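Local coordinates for protein sulfate adenylyltransferase, adenylylsulfate kinase (Thiobacillus denitrificans, PDB 3CR8) that phosphorylates adenosine 5'-phosphosulfate with ATP to give 3'-phosphoadenylyl sulfate, working as a hexamer whose ATP sulfurylase-like region lacks ATP sulfurylase activity, at residues T57-R62 with G131-A136; V401-G406 with I444-P449; P174-Q179 with E347-P352; E108-A113 with L138-D143; G77-S82 with A245-A250. All blocks are in the same frame, centred on the assembly; numbering follows the deposited sequence.

Interaction 1 (T57-R62 with G131-A136); sequences TGFMTR and GEVEGA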
# COMPACT_ATOMS: atom_id res chain seq x y z
N THR A 57 -52.76 11.61 -23.30
CA THR A 57 -52.60 11.10 -24.65
C THR A 57 -52.48 12.24 -25.65
O THR A 57 -52.51 12.01 -26.85
CB THR A 57 -53.76 10.12 -24.99
OG1 THR A 57 -53.36 9.30 -26.09
CG2 THR A 57 -55.04 10.86 -25.34
N GLY A 58 -52.33 13.46 -25.11
CA GLY A 58 -52.04 14.66 -25.87
C GLY A 58 -51.80 15.81 -24.91
O GLY A 58 -52.12 15.69 -23.74
N PHE A 59 -51.27 16.92 -25.41
CA PHE A 59 -51.03 18.10 -24.59
C PHE A 59 -52.34 18.80 -24.26
O PHE A 59 -53.21 18.96 -25.12
CB PHE A 59 -50.07 19.07 -25.27
CG PHE A 59 -48.71 18.50 -25.46
CD1 PHE A 59 -48.30 18.06 -26.70
CD2 PHE A 59 -47.85 18.36 -24.40
CE1 PHE A 59 -47.05 17.52 -26.88
CE2 PHE A 59 -46.59 17.81 -24.57
CZ PHE A 59 -46.19 17.39 -25.80
N MET A 60 -52.47 19.21 -22.99
CA MET A 60 -53.67 19.85 -22.48
C MET A 60 -54.00 21.17 -23.15
O MET A 60 -53.14 21.84 -23.73
CB MET A 60 -53.58 20.09 -20.99
CG MET A 60 -53.80 18.86 -20.19
SD MET A 60 -53.42 19.15 -18.43
CE MET A 60 -53.63 17.47 -17.82
N THR A 61 -55.25 21.54 -22.98
CA THR A 61 -55.85 22.63 -23.70
C THR A 61 -56.10 23.70 -22.70
O THR A 61 -56.33 23.39 -21.55
CB THR A 61 -57.18 22.19 -24.28
OG1 THR A 61 -57.24 22.52 -25.67
CG2 THR A 61 -58.33 22.83 -23.51
N ARG A 62 -56.09 24.96 -23.12
CA ARG A 62 -56.09 26.08 -22.18
C ARG A 62 -57.14 25.92 -21.08
O ARG A 62 -56.94 26.30 -19.93
CB ARG A 62 -56.25 27.43 -22.89
CG ARG A 62 -55.33 28.51 -22.33
CD ARG A 62 -56.01 29.85 -22.24
NE ARG A 62 -56.96 29.91 -21.13
CZ ARG A 62 -56.65 30.30 -19.90
NH1 ARG A 62 -55.41 30.68 -19.60
NH2 ARG A 62 -57.58 30.32 -18.95
N GLY A 131 -53.55 19.32 -28.14
CA GLY A 131 -54.13 18.37 -29.06
C GLY A 131 -53.61 16.96 -28.85
O GLY A 131 -52.59 16.76 -28.18
N GLU A 132 -54.32 16.00 -29.43
CA GLU A 132 -53.88 14.61 -29.45
C GLU A 132 -52.57 14.47 -30.19
O GLU A 132 -52.25 15.25 -31.09
CB GLU A 132 -54.94 13.76 -30.11
CG GLU A 132 -56.24 13.75 -29.35
CD GLU A 132 -56.08 13.20 -27.97
OE1 GLU A 132 -55.41 12.17 -27.82
OE2 GLU A 132 -56.61 13.81 -27.03
N VAL A 133 -51.78 13.48 -29.81
CA VAL A 133 -50.46 13.32 -30.39
C VAL A 133 -50.37 11.94 -31.03
O VAL A 133 -50.86 10.98 -30.47
CB VAL A 133 -49.35 13.48 -29.32
CG1 VAL A 133 -47.99 13.15 -29.91
CG2 VAL A 133 -49.36 14.89 -28.78
N GLU A 134 -49.77 11.87 -32.22
CA GLU A 134 -49.48 10.58 -32.86
C GLU A 134 -47.99 10.53 -33.12
O GLU A 134 -47.47 11.34 -33.89
CB GLU A 134 -50.23 10.39 -34.18
CG GLU A 134 -51.73 10.18 -34.06
CD GLU A 134 -52.49 10.47 -35.37
OE1 GLU A 134 -52.21 11.50 -36.02
OE2 GLU A 134 -53.37 9.68 -35.74
N GLY A 135 -47.32 9.58 -32.48
CA GLY A 135 -45.88 9.47 -32.56
C GLY A 135 -45.29 8.51 -33.59
O GLY A 135 -45.79 7.41 -33.80
N ALA A 136 -44.20 8.96 -34.21
CA ALA A 136 -43.45 8.15 -35.16
C ALA A 136 -42.17 7.61 -34.53
O ALA A 136 -41.90 6.41 -34.57
CB ALA A 136 -43.11 8.97 -36.39

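Interaction 2 (V401-G406 with I444-P449); sequences VTLLDG and IAICAP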
# COMPACT_ATOMS: atom_id res chain seq x y z
N VAL A 401 -0.21 25.91 -21.64
CA VAL A 401 -0.45 27.35 -21.80
C VAL A 401 -0.48 27.78 -23.26
O VAL A 401 0.38 27.41 -24.04
CB VAL A 401 0.66 28.13 -21.15
CG1 VAL A 401 0.39 29.62 -21.34
CG2 VAL A 401 0.78 27.75 -19.69
N THR A 402 -1.48 28.58 -23.62
CA THR A 402 -1.58 29.12 -24.97
C THR A 402 -1.64 30.64 -24.90
O THR A 402 -2.44 31.23 -24.17
CB THR A 402 -2.83 28.61 -25.71
OG1 THR A 402 -2.70 27.20 -25.98
CG2 THR A 402 -3.03 29.37 -27.01
N LEU A 403 -0.76 31.28 -25.67
CA LEU A 403 -0.76 32.73 -25.79
C LEU A 403 -1.63 33.18 -26.95
O LEU A 403 -1.19 33.12 -28.08
CB LEU A 403 0.65 33.22 -26.05
CG LEU A 403 1.07 34.51 -25.32
CD1 LEU A 403 2.40 35.02 -25.83
CD2 LEU A 403 0.02 35.61 -25.38
N LEU A 404 -2.85 33.61 -26.66
CA LEU A 404 -3.71 34.18 -27.68
C LEU A 404 -3.42 35.69 -27.88
O LEU A 404 -4.15 36.55 -27.37
CB LEU A 404 -5.18 33.98 -27.29
CG LEU A 404 -5.69 32.54 -27.39
CD1 LEU A 404 -7.16 32.44 -26.97
CD2 LEU A 404 -5.55 32.04 -28.81
N ASP A 405 -2.36 36.02 -28.62
CA ASP A 405 -2.07 37.43 -28.83
C ASP A 405 -1.77 37.94 -30.25
O ASP A 405 -2.63 38.56 -30.88
CB ASP A 405 -0.97 37.90 -27.88
CG ASP A 405 -1.15 39.34 -27.47
OD1 ASP A 405 -2.23 39.91 -27.75
OD2 ASP A 405 -0.21 39.90 -26.87
N GLY A 406 -0.55 37.70 -30.73
CA GLY A 406 -0.07 38.43 -31.90
C GLY A 406 -0.37 37.83 -33.25
O GLY A 406 -1.48 37.97 -33.79
N ILE A 444 -4.57 26.69 -19.59
CA ILE A 444 -4.60 28.10 -19.24
C ILE A 444 -4.41 28.95 -20.49
O ILE A 444 -3.43 28.75 -21.24
CB ILE A 444 -3.59 28.52 -18.12
CG1 ILE A 444 -2.43 29.30 -18.69
CG2 ILE A 444 -3.02 27.34 -17.27
CD1 ILE A 444 -1.43 29.53 -17.62
N ALA A 445 -5.34 29.89 -20.71
CA ALA A 445 -5.31 30.78 -21.89
C ALA A 445 -4.97 32.19 -21.49
O ALA A 445 -5.58 32.74 -20.57
CB ALA A 445 -6.64 30.77 -22.63
N ILE A 446 -4.03 32.81 -22.19
CA ILE A 446 -3.59 34.16 -21.84
C ILE A 446 -3.87 35.14 -22.96
O ILE A 446 -3.26 35.05 -24.01
CB ILE A 446 -2.09 34.20 -21.58
CG1 ILE A 446 -1.75 33.44 -20.30
CG2 ILE A 446 -1.60 35.60 -21.50
CD1 ILE A 446 -0.31 33.05 -20.28
N CYS A 447 -4.77 36.08 -22.72
CA CYS A 447 -5.26 36.98 -23.75
C CYS A 447 -5.07 38.45 -23.45
O CYS A 447 -5.31 38.90 -22.34
CB CYS A 447 -6.78 36.95 -23.79
SG CYS A 447 -7.42 35.35 -23.94
N ALA A 448 -4.67 39.20 -24.48
CA ALA A 448 -4.55 40.66 -24.37
C ALA A 448 -5.00 41.45 -25.61
O ALA A 448 -4.23 42.20 -26.18
CB ALA A 448 -3.08 40.90 -24.07
N PRO A 449 -6.27 41.28 -26.01
CA PRO A 449 -6.88 42.02 -27.11
C PRO A 449 -7.20 43.46 -26.73
O PRO A 449 -7.12 43.86 -25.56
CB PRO A 449 -8.20 41.28 -27.27
CG PRO A 449 -8.60 41.06 -25.85
CD PRO A 449 -7.30 40.47 -25.32

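Interaction 3 (P174-Q179 with E347-P352); sequences PMHRAQ and EWYSFP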
# COMPACT_ATOMS: atom_id res chain seq x y z
N PRO A 174 -25.89 14.03 -7.36
CA PRO A 174 -25.15 12.83 -6.97
C PRO A 174 -25.49 12.39 -5.58
O PRO A 174 -25.93 13.17 -4.75
CB PRO A 174 -23.69 13.26 -7.02
CG PRO A 174 -23.67 14.41 -7.90
CD PRO A 174 -24.98 15.13 -7.70
N MET A 175 -25.26 11.10 -5.35
CA MET A 175 -25.58 10.44 -4.11
C MET A 175 -24.30 10.16 -3.34
O MET A 175 -23.33 9.64 -3.91
CB MET A 175 -26.30 9.12 -4.43
CG MET A 175 -26.71 8.31 -3.23
SD MET A 175 -27.81 6.96 -3.64
CE MET A 175 -29.36 7.84 -3.90
N HIS A 176 -24.29 10.51 -2.05
CA HIS A 176 -23.21 10.14 -1.15
C HIS A 176 -23.69 9.18 -0.07
O HIS A 176 -24.79 8.66 -0.16
CB HIS A 176 -22.62 11.38 -0.53
CG HIS A 176 -22.14 12.38 -1.53
ND1 HIS A 176 -20.93 12.25 -2.18
CD2 HIS A 176 -22.69 13.54 -1.97
CE1 HIS A 176 -20.76 13.28 -3.00
NE2 HIS A 176 -21.81 14.07 -2.89
N ARG A 177 -22.89 8.95 0.97
CA ARG A 177 -23.17 7.88 1.91
C ARG A 177 -24.48 8.01 2.71
O ARG A 177 -25.11 7.02 3.04
CB ARG A 177 -21.98 7.67 2.84
CG ARG A 177 -22.11 6.49 3.77
CD ARG A 177 -20.78 6.07 4.33
NE ARG A 177 -19.92 5.52 3.28
CZ ARG A 177 -18.65 5.20 3.46
NH1 ARG A 177 -18.07 5.39 4.64
NH2 ARG A 177 -17.95 4.70 2.44
N ALA A 178 -24.90 9.23 3.00
CA ALA A 178 -26.17 9.45 3.71
C ALA A 178 -27.41 9.02 2.92
O ALA A 178 -28.26 8.26 3.41
CB ALA A 178 -26.31 10.90 4.13
N GLN A 179 -27.54 9.53 1.71
CA GLN A 179 -28.64 9.07 0.88
C GLN A 179 -28.55 7.55 0.65
O GLN A 179 -29.52 6.84 0.83
CB GLN A 179 -28.74 9.86 -0.43
CG GLN A 179 -27.49 10.63 -0.83
CD GLN A 179 -27.37 11.95 -0.14
OE1 GLN A 179 -28.26 12.35 0.60
NE2 GLN A 179 -26.27 12.65 -0.37
N GLU A 347 -14.51 10.54 5.78
CA GLU A 347 -14.66 9.26 5.15
C GLU A 347 -16.00 8.65 5.31
O GLU A 347 -16.33 7.67 4.67
CB GLU A 347 -13.59 8.34 5.70
CG GLU A 347 -12.21 8.66 5.17
CD GLU A 347 -11.29 7.49 5.26
OE1 GLU A 347 -11.70 6.47 5.84
OE2 GLU A 347 -10.16 7.58 4.73
N TRP A 348 -16.80 9.24 6.16
CA TRP A 348 -18.13 8.77 6.37
C TRP A 348 -19.00 9.49 5.43
O TRP A 348 -20.15 9.21 5.32
CB TRP A 348 -18.56 9.09 7.77
CG TRP A 348 -18.07 10.39 8.28
CD1 TRP A 348 -16.98 10.59 9.02
CD2 TRP A 348 -18.69 11.67 8.15
NE1 TRP A 348 -16.84 11.91 9.34
CE2 TRP A 348 -17.90 12.59 8.81
CE3 TRP A 348 -19.84 12.12 7.51
CZ2 TRP A 348 -18.21 13.92 8.86
CZ3 TRP A 348 -20.14 13.45 7.57
CH2 TRP A 348 -19.33 14.33 8.23
N TYR A 349 -18.44 10.47 4.75
CA TYR A 349 -19.28 11.30 3.94
C TYR A 349 -19.62 10.66 2.62
O TYR A 349 -20.78 10.48 2.31
CB TYR A 349 -18.67 12.69 3.77
CG TYR A 349 -19.57 13.64 3.05
CD1 TYR A 349 -20.66 14.17 3.67
CD2 TYR A 349 -19.35 14.00 1.76
CE1 TYR A 349 -21.49 15.02 3.03
CE2 TYR A 349 -20.18 14.85 1.12
CZ TYR A 349 -21.24 15.36 1.76
OH TYR A 349 -22.08 16.21 1.13
N SER A 350 -18.63 10.30 1.84
CA SER A 350 -18.89 9.79 0.51
C SER A 350 -18.22 8.45 0.32
O SER A 350 -17.97 7.74 1.30
CB SER A 350 -18.43 10.79 -0.54
OG SER A 350 -18.98 10.50 -1.81
N PHE A 351 -17.95 8.10 -0.94
CA PHE A 351 -17.12 6.96 -1.31
C PHE A 351 -15.96 7.47 -2.16
O PHE A 351 -16.10 8.47 -2.87
CB PHE A 351 -17.91 5.91 -2.10
CG PHE A 351 -19.13 5.39 -1.38
CD1 PHE A 351 -20.35 6.03 -1.51
CD2 PHE A 351 -19.06 4.24 -0.60
CE1 PHE A 351 -21.49 5.54 -0.86
CE2 PHE A 351 -20.20 3.73 0.06
CZ PHE A 351 -21.41 4.39 -0.07
N PRO A 352 -14.80 6.79 -2.10
CA PRO A 352 -13.64 7.18 -2.92
C PRO A 352 -13.96 7.34 -4.40
O PRO A 352 -13.58 8.34 -4.99
CB PRO A 352 -12.66 6.03 -2.71
CG PRO A 352 -13.02 5.51 -1.37
CD PRO A 352 -14.49 5.64 -1.24

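Interaction 4 (E108-A113 with L138-D143); sequences EGYMLA and LPPHPD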
# COMPACT_ATOMS: atom_id res chain seq x y z
N GLU A 108 -32.94 19.20 -34.72
CA GLU A 108 -32.23 19.01 -35.98
C GLU A 108 -33.21 18.56 -37.08
O GLU A 108 -32.81 17.86 -38.03
CB GLU A 108 -31.07 18.02 -35.81
CG GLU A 108 -30.25 18.15 -34.53
CD GLU A 108 -29.58 19.52 -34.35
OE1 GLU A 108 -29.33 20.21 -35.37
OE2 GLU A 108 -29.30 19.90 -33.19
N GLY A 109 -34.50 18.92 -36.93
CA GLY A 109 -35.51 18.61 -37.93
C GLY A 109 -35.87 17.14 -38.06
O GLY A 109 -36.56 16.76 -39.02
N TYR A 110 -35.40 16.32 -37.13
CA TYR A 110 -35.79 14.91 -37.07
C TYR A 110 -37.23 14.80 -36.56
O TYR A 110 -37.59 15.37 -35.54
CB TYR A 110 -34.83 14.12 -36.19
CG TYR A 110 -35.11 12.63 -36.08
CD1 TYR A 110 -34.67 11.74 -37.04
CD2 TYR A 110 -35.80 12.12 -35.00
CE1 TYR A 110 -34.93 10.38 -36.93
CE2 TYR A 110 -36.06 10.76 -34.87
CZ TYR A 110 -35.63 9.89 -35.84
OH TYR A 110 -35.89 8.54 -35.70
N MET A 111 -38.05 14.07 -37.28
CA MET A 111 -39.47 14.06 -37.02
C MET A 111 -39.84 13.07 -35.93
O MET A 111 -39.37 11.92 -35.95
CB MET A 111 -40.21 13.75 -38.33
CG MET A 111 -41.29 12.73 -38.22
SD MET A 111 -42.83 13.50 -37.83
CE MET A 111 -43.83 12.02 -37.75
N LEU A 112 -40.69 13.53 -35.00
CA LEU A 112 -41.09 12.77 -33.80
C LEU A 112 -42.56 12.36 -33.77
O LEU A 112 -42.92 11.23 -33.42
CB LEU A 112 -40.79 13.57 -32.54
CG LEU A 112 -39.37 14.07 -32.33
CD1 LEU A 112 -39.31 15.12 -31.25
CD2 LEU A 112 -38.50 12.90 -32.00
N ALA A 113 -43.43 13.29 -34.11
CA ALA A 113 -44.85 13.03 -33.99
C ALA A 113 -45.62 14.12 -34.71
O ALA A 113 -45.07 15.20 -34.95
CB ALA A 113 -45.25 13.00 -32.51
N LEU A 138 -39.08 8.41 -31.16
CA LEU A 138 -38.68 9.09 -29.93
C LEU A 138 -37.43 9.93 -30.15
O LEU A 138 -36.62 9.63 -31.02
CB LEU A 138 -38.40 8.10 -28.80
CG LEU A 138 -39.28 6.87 -28.62
CD1 LEU A 138 -39.09 5.88 -29.79
CD2 LEU A 138 -38.89 6.23 -27.33
N PRO A 139 -37.25 10.97 -29.34
CA PRO A 139 -36.00 11.73 -29.43
C PRO A 139 -34.79 10.82 -29.51
O PRO A 139 -34.67 9.88 -28.73
CB PRO A 139 -35.99 12.52 -28.13
CG PRO A 139 -37.44 12.73 -27.83
CD PRO A 139 -38.14 11.50 -28.29
N PRO A 140 -33.89 11.08 -30.47
CA PRO A 140 -32.71 10.22 -30.59
C PRO A 140 -31.83 10.33 -29.35
O PRO A 140 -31.54 11.43 -28.89
CB PRO A 140 -31.99 10.78 -31.82
CG PRO A 140 -32.99 11.64 -32.52
CD PRO A 140 -33.85 12.19 -31.43
N HIS A 141 -31.45 9.19 -28.81
CA HIS A 141 -30.59 9.15 -27.63
C HIS A 141 -29.48 8.14 -27.87
O HIS A 141 -29.62 6.98 -27.55
CB HIS A 141 -31.38 8.67 -26.41
CG HIS A 141 -32.37 9.65 -25.87
ND1 HIS A 141 -32.03 10.95 -25.54
CD2 HIS A 141 -33.68 9.52 -25.55
CE1 HIS A 141 -33.10 11.58 -25.08
NE2 HIS A 141 -34.12 10.73 -25.07
N PRO A 142 -28.36 8.59 -28.45
CA PRO A 142 -27.25 7.67 -28.71
C PRO A 142 -26.63 7.18 -27.40
O PRO A 142 -26.10 6.08 -27.30
CB PRO A 142 -26.24 8.56 -29.44
CG PRO A 142 -27.04 9.71 -29.92
CD PRO A 142 -28.04 9.95 -28.89
N ASP A 143 -26.72 8.04 -26.39
CA ASP A 143 -26.04 7.85 -25.13
C ASP A 143 -26.86 7.04 -24.10
O ASP A 143 -28.07 7.22 -23.97
CB ASP A 143 -25.73 9.23 -24.55
CG ASP A 143 -26.96 10.09 -24.42
OD1 ASP A 143 -27.57 10.39 -25.47
OD2 ASP A 143 -27.31 10.45 -23.26

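Interaction 5 (G77-S82 with A245-A250); sequences GSFWPS and ALLLRA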
# COMPACT_ATOMS: atom_id res chain seq x y z
N GLY A 77 -62.73 14.03 -14.42
CA GLY A 77 -62.80 14.38 -13.02
C GLY A 77 -61.78 13.58 -12.23
O GLY A 77 -61.61 13.77 -11.02
N SER A 78 -61.10 12.66 -12.91
CA SER A 78 -59.97 11.93 -12.35
C SER A 78 -58.92 12.91 -11.84
O SER A 78 -58.83 14.07 -12.29
CB SER A 78 -59.34 11.01 -13.40
OG SER A 78 -59.28 11.64 -14.67
N PHE A 79 -58.11 12.45 -10.91
CA PHE A 79 -57.18 13.37 -10.30
C PHE A 79 -55.96 13.67 -11.20
O PHE A 79 -55.35 12.75 -11.72
CB PHE A 79 -56.74 12.89 -8.91
CG PHE A 79 -55.57 13.64 -8.39
CD1 PHE A 79 -55.71 14.91 -7.85
CD2 PHE A 79 -54.31 13.11 -8.53
CE1 PHE A 79 -54.63 15.60 -7.43
CE2 PHE A 79 -53.22 13.81 -8.11
CZ PHE A 79 -53.38 15.05 -7.56
N TRP A 80 -55.57 14.93 -11.35
CA TRP A 80 -54.33 15.22 -12.04
C TRP A 80 -53.69 16.51 -11.58
O TRP A 80 -54.23 17.58 -11.82
CB TRP A 80 -54.52 15.23 -13.56
CG TRP A 80 -53.21 15.38 -14.28
CD1 TRP A 80 -52.54 16.54 -14.52
CD2 TRP A 80 -52.37 14.32 -14.77
NE1 TRP A 80 -51.36 16.28 -15.17
CE2 TRP A 80 -51.23 14.92 -15.32
CE3 TRP A 80 -52.49 12.92 -14.80
CZ2 TRP A 80 -50.20 14.19 -15.90
CZ3 TRP A 80 -51.48 12.19 -15.38
CH2 TRP A 80 -50.34 12.83 -15.92
N PRO A 81 -52.49 16.41 -10.98
CA PRO A 81 -51.86 17.52 -10.25
C PRO A 81 -51.51 18.74 -11.10
O PRO A 81 -51.73 19.87 -10.65
CB PRO A 81 -50.58 16.88 -9.68
CG PRO A 81 -50.33 15.70 -10.62
CD PRO A 81 -51.70 15.17 -10.88
N SER A 82 -50.97 18.52 -12.30
CA SER A 82 -50.26 19.61 -12.98
C SER A 82 -50.41 19.66 -14.52
O SER A 82 -50.38 18.63 -15.19
CB SER A 82 -48.78 19.57 -12.55
OG SER A 82 -48.08 20.72 -12.97
N ALA A 245 -46.26 19.23 -8.31
CA ALA A 245 -45.12 18.63 -8.94
C ALA A 245 -44.73 17.35 -8.26
O ALA A 245 -44.38 16.39 -8.89
CB ALA A 245 -43.99 19.56 -8.91
N LEU A 246 -44.75 17.34 -6.96
CA LEU A 246 -44.31 16.18 -6.27
C LEU A 246 -45.30 15.11 -6.54
O LEU A 246 -44.96 13.95 -6.63
CB LEU A 246 -44.24 16.46 -4.79
CG LEU A 246 -43.46 15.39 -4.06
CD1 LEU A 246 -44.14 15.09 -2.79
CD2 LEU A 246 -43.44 14.19 -4.91
N LEU A 247 -46.55 15.51 -6.68
CA LEU A 247 -47.63 14.58 -7.00
C LEU A 247 -47.56 14.03 -8.43
O LEU A 247 -48.06 12.94 -8.71
CB LEU A 247 -48.99 15.23 -6.75
CG LEU A 247 -49.37 15.32 -5.28
CD1 LEU A 247 -50.51 16.30 -5.07
CD2 LEU A 247 -49.73 13.92 -4.76
N LEU A 248 -46.94 14.80 -9.33
CA LEU A 248 -46.76 14.35 -10.70
C LEU A 248 -45.73 13.24 -10.67
O LEU A 248 -45.94 12.17 -11.28
CB LEU A 248 -46.28 15.50 -11.58
CG LEU A 248 -46.77 15.56 -13.04
CD1 LEU A 248 -45.80 16.30 -13.97
CD2 LEU A 248 -47.02 14.20 -13.59
N ARG A 249 -44.63 13.48 -9.96
CA ARG A 249 -43.52 12.55 -9.95
C ARG A 249 -44.00 11.22 -9.40
O ARG A 249 -43.61 10.16 -9.89
CB ARG A 249 -42.35 13.12 -9.14
CG ARG A 249 -41.58 14.16 -9.91
CD ARG A 249 -40.70 14.96 -9.00
NE ARG A 249 -39.85 14.10 -8.20
CZ ARG A 249 -39.36 14.45 -7.02
NH1 ARG A 249 -39.66 15.64 -6.52
NH2 ARG A 249 -38.59 13.62 -6.35
N ALA A 250 -44.87 11.30 -8.41
CA ALA A 250 -45.55 10.12 -7.86
C ALA A 250 -46.33 9.39 -8.93
O ALA A 250 -46.42 8.15 -8.91
CB ALA A 250 -46.50 10.53 -6.79

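Interaction 1 (T57-R62 with G131-A136)
Gly58 and Phe59 run antiparallel to Gly131 and Glu132, a short strand laid against the long strand 126-135 in the mixed sheet of the PUA-like domain. Gly58 and Glu132 form the non-hydrogen-bonded pair, with CA atoms 4.0 Å apart; Phe59 and Gly131 form the hydrogen-bonded one. In that second pair Gly131 N gives a good bond to Phe59 O at 3.1 Å (167°), while the return bond from Phe59 N to Gly131 O is weak and bent. A third, also weak, runs from Val133 N to Thr57 O. Both glycines matter here: a CB on Gly58 would run into Gly131 O and the backbone of Glu132, and the backbone angles of Gly131 would push a CB into the preceding carbonyl oxygen.

Among the side chains, Phe59 meets Val133. With CG anti to its carbonyl carbon (chi1 -64°), the phenylalanine ring comes obliquely onto the valine, and Leu45 of helix 39-50 touches both residues. Val133 puts its CG2 branch, the one beside its own backbone N, into the corner between the two partners: this methyl is 4.0 Å from Gly58 CA and 3.9 Å from Phe59 CD1.

Interaction 2 (V401-G406 with I444-P449)
Asp405 and Ala448 bring together the one flat side-chain group in this contact, a carboxylate, and a backbone carbonyl. Asp405 OD1 lies 3.4 Å from Ala448 O, two acceptors with no bond between them, and Ala448 CB sits near both carboxylate oxygens. The other oxygen, OD2, is held by the hydroxyl of Ser383. The remaining flat groups are peptides, joined in parallel register: Thr402 N reaches Ile444 O at 3.1 Å and Ile446 N reaches Thr402 O at 3.0 Å, both nearly along the C=O axis, whereas the bond from Leu404 N to Ile446 O is weak.

On the face turned to helix 380-394, Val401 straddles two isoleucines. Its CG2 meets Ile444 CD1 at 3.5 Å, and CG1, placed anti to the backbone N (chi1 179°), meets Ile446 CD1 at 3.7 Å. An alanine here would lack both branches, and is likely to leave a gap between the two isoleucine ends beneath that helix. The opposite face carries Thr402, Ala445, Leu404 and Cys447; Leu404 CD1 approaches Cys447 SG at 4.2 Å against helix 421-440, and Thr402 OG1 bonds to Glu437 and Lys440 of the second subunit.

Two neighbouring parallel strands joined through helices make a beta-alpha-beta crossover of the P-loop kinase fold, with Asp405 at the strand end beside the predicted ATP-binding loop.

Interaction 3 (P174-Q179 with E347-P352)
His176 starts the contact, at the N-cap position of helix 177-189. Its CG lies anti to the carbonyl carbon, and this places the imidazole beside Ser350, with ND1 on the side of OG; ND1 and Ser350 OG are 2.6 Å apart in a nearly straight hydrogen bond (168°), with the hydroxyl in the ring plane. Tyr349 CE2 stands 4.1 Å above the middle of one imidazole face. The two rings are tilted by 30° and offset enough that little of one covers the other, and Phe335 meets both of them.

Next comes Arg177, which meets the loop along its whole length; only its backbone N makes a hydrogen bond across the contact. That N donates to Tyr349 O at 2.9 Å, in the carbonyl plane, so the loop carbonyl takes up an N-H of the first helical turn. The side chain runs out extended past Trp348 O, 3.4 Å from CD, then bends at chi3 (-68°). That bend brings the guanidinium to Phe351 in an off-centre cation-pi contact, CZ 4.5 Å from the ring centroid. The planes are steeply inclined, and NH2 comes within 3.3 Å of Phe351 CD2. Ser350 O lies over one guanidinium face, too poorly angled to be a bond.

The sequence from His176 to Gln179 occupies the place of the HxxH nucleotide-binding motif of ATP sulfurylases. Gln179 stands where the second histidine is expected, consistent with the absence of sulfurylase activity in this Rossmann-like domain.

Interaction 4 (E108-A113 with L138-D143)
A classic beta bulge, with Leu112 and Ala113 both facing Leu104, opens strand 111-117 of the PUA-like domain, and Leu112 and nearby Tyr110 reach from here to the proline-rich loop at Leu138, Pro139 and Pro140. No hydrogen bond links the two segments; the contact is van der Waals packing. Pro140 sets its CG over one face of the Tyr110 ring, 4.2 Å from the centroid and 28° off the normal, a CH-pi contact whose shortest reach is 3.8 Å to Tyr110 CD2. Tyrosine and proline lie alongside, running opposite ways. Tyr110 can offer that face because its CG lies anti to the backbone N (chi1 -179°).

Two residues on, Leu112 presses its CD2 methyl on the peptide bond between Leu138 and Pro139, 3.5 Å from Pro139 N and 3.7 Å from Leu138 C, and touches the proline ring at CD from 4.0 Å. Helix 39-50 closes over this pair, Leu45 on Leu112 and Gln42 and Glu46 on Pro139. At the outer end Asp106 OD1 takes the backbone N-H groups of Glu108 and Tyr110, and the residue also touches Pro140. What results is the turn end of the beta hairpin of strands 101-105 and 111-117, packed against the loop that leaves the PUA-like sheet.

Interaction 5 (G77-S82 with A245-A250)
Pro81 is the bump, and the groove between Leu247 and Leu248 on helix 244-256 takes it. The proline ring wedges against the first turns of the helix, CB on Leu247 CB at 3.7 Å and CG on the backbone N of Leu248, also 3.7 Å away, so one edge of the pyrrolidine rides directly on the helix main chain between two leucine side chains. The rings of its neighbours flank it: Pro81 N lies above the rim of one Phe79 face, and Pro81 CD above the rim of one Trp80 face.

Each aromatic then meets one leucine. Phe79, its CG anti to the backbone N (chi1 167°), reaches with its far end, CZ, to Leu247 CD1 at 4.0 Å, the two side chains running nearly perpendicular. Trp80 starts out pointing from the helix, yet its six-membered ring swings CZ2 to Leu248 CD2, 3.9 Å away. NE1 of the indole also points to Ser82 O near the ring plane, though the modelled distance is too short to trust in detail. An alanine in place of Trp80 would take away this wall and is likely to open a gap beside Leu248 and Met60.

Around the edges, Arg292 of helix 290-296 makes a cation-pi contact with Phe79 and touches Leu247, while Ile251 backs both Trp80 and Pro81. A loop of the PUA-like domain docked on a helix of the ATP sulfurylase-like domain, with one aromatic on each leucine and a proline between, makes this a hydrophobic domain interface.

Interactions 1 and 4 share the mixed sheet of the PUA-like domain, their centres 17 Å apart; strands 126-135 and 111-117 are neighbours, and Ala136 N lies within probable hydrogen-bonding distance of Leu112 O. Their segments alternate along the chain. Interaction 5 touches interaction 1 where Met60 meets Trp80, and carries the PUA-like domain onto helix 244-256 of the ATP sulfurylase-like domain. Interaction 3, with nearest atoms about 11 Å from interaction 5, lies within that second domain. Interaction 2 comes last in sequence and stands apart in the kinase domain, which has its own parallel sheet, its centre about 40 Å from that of interaction 3. Interactions 2 and 4 both meet the second subunit.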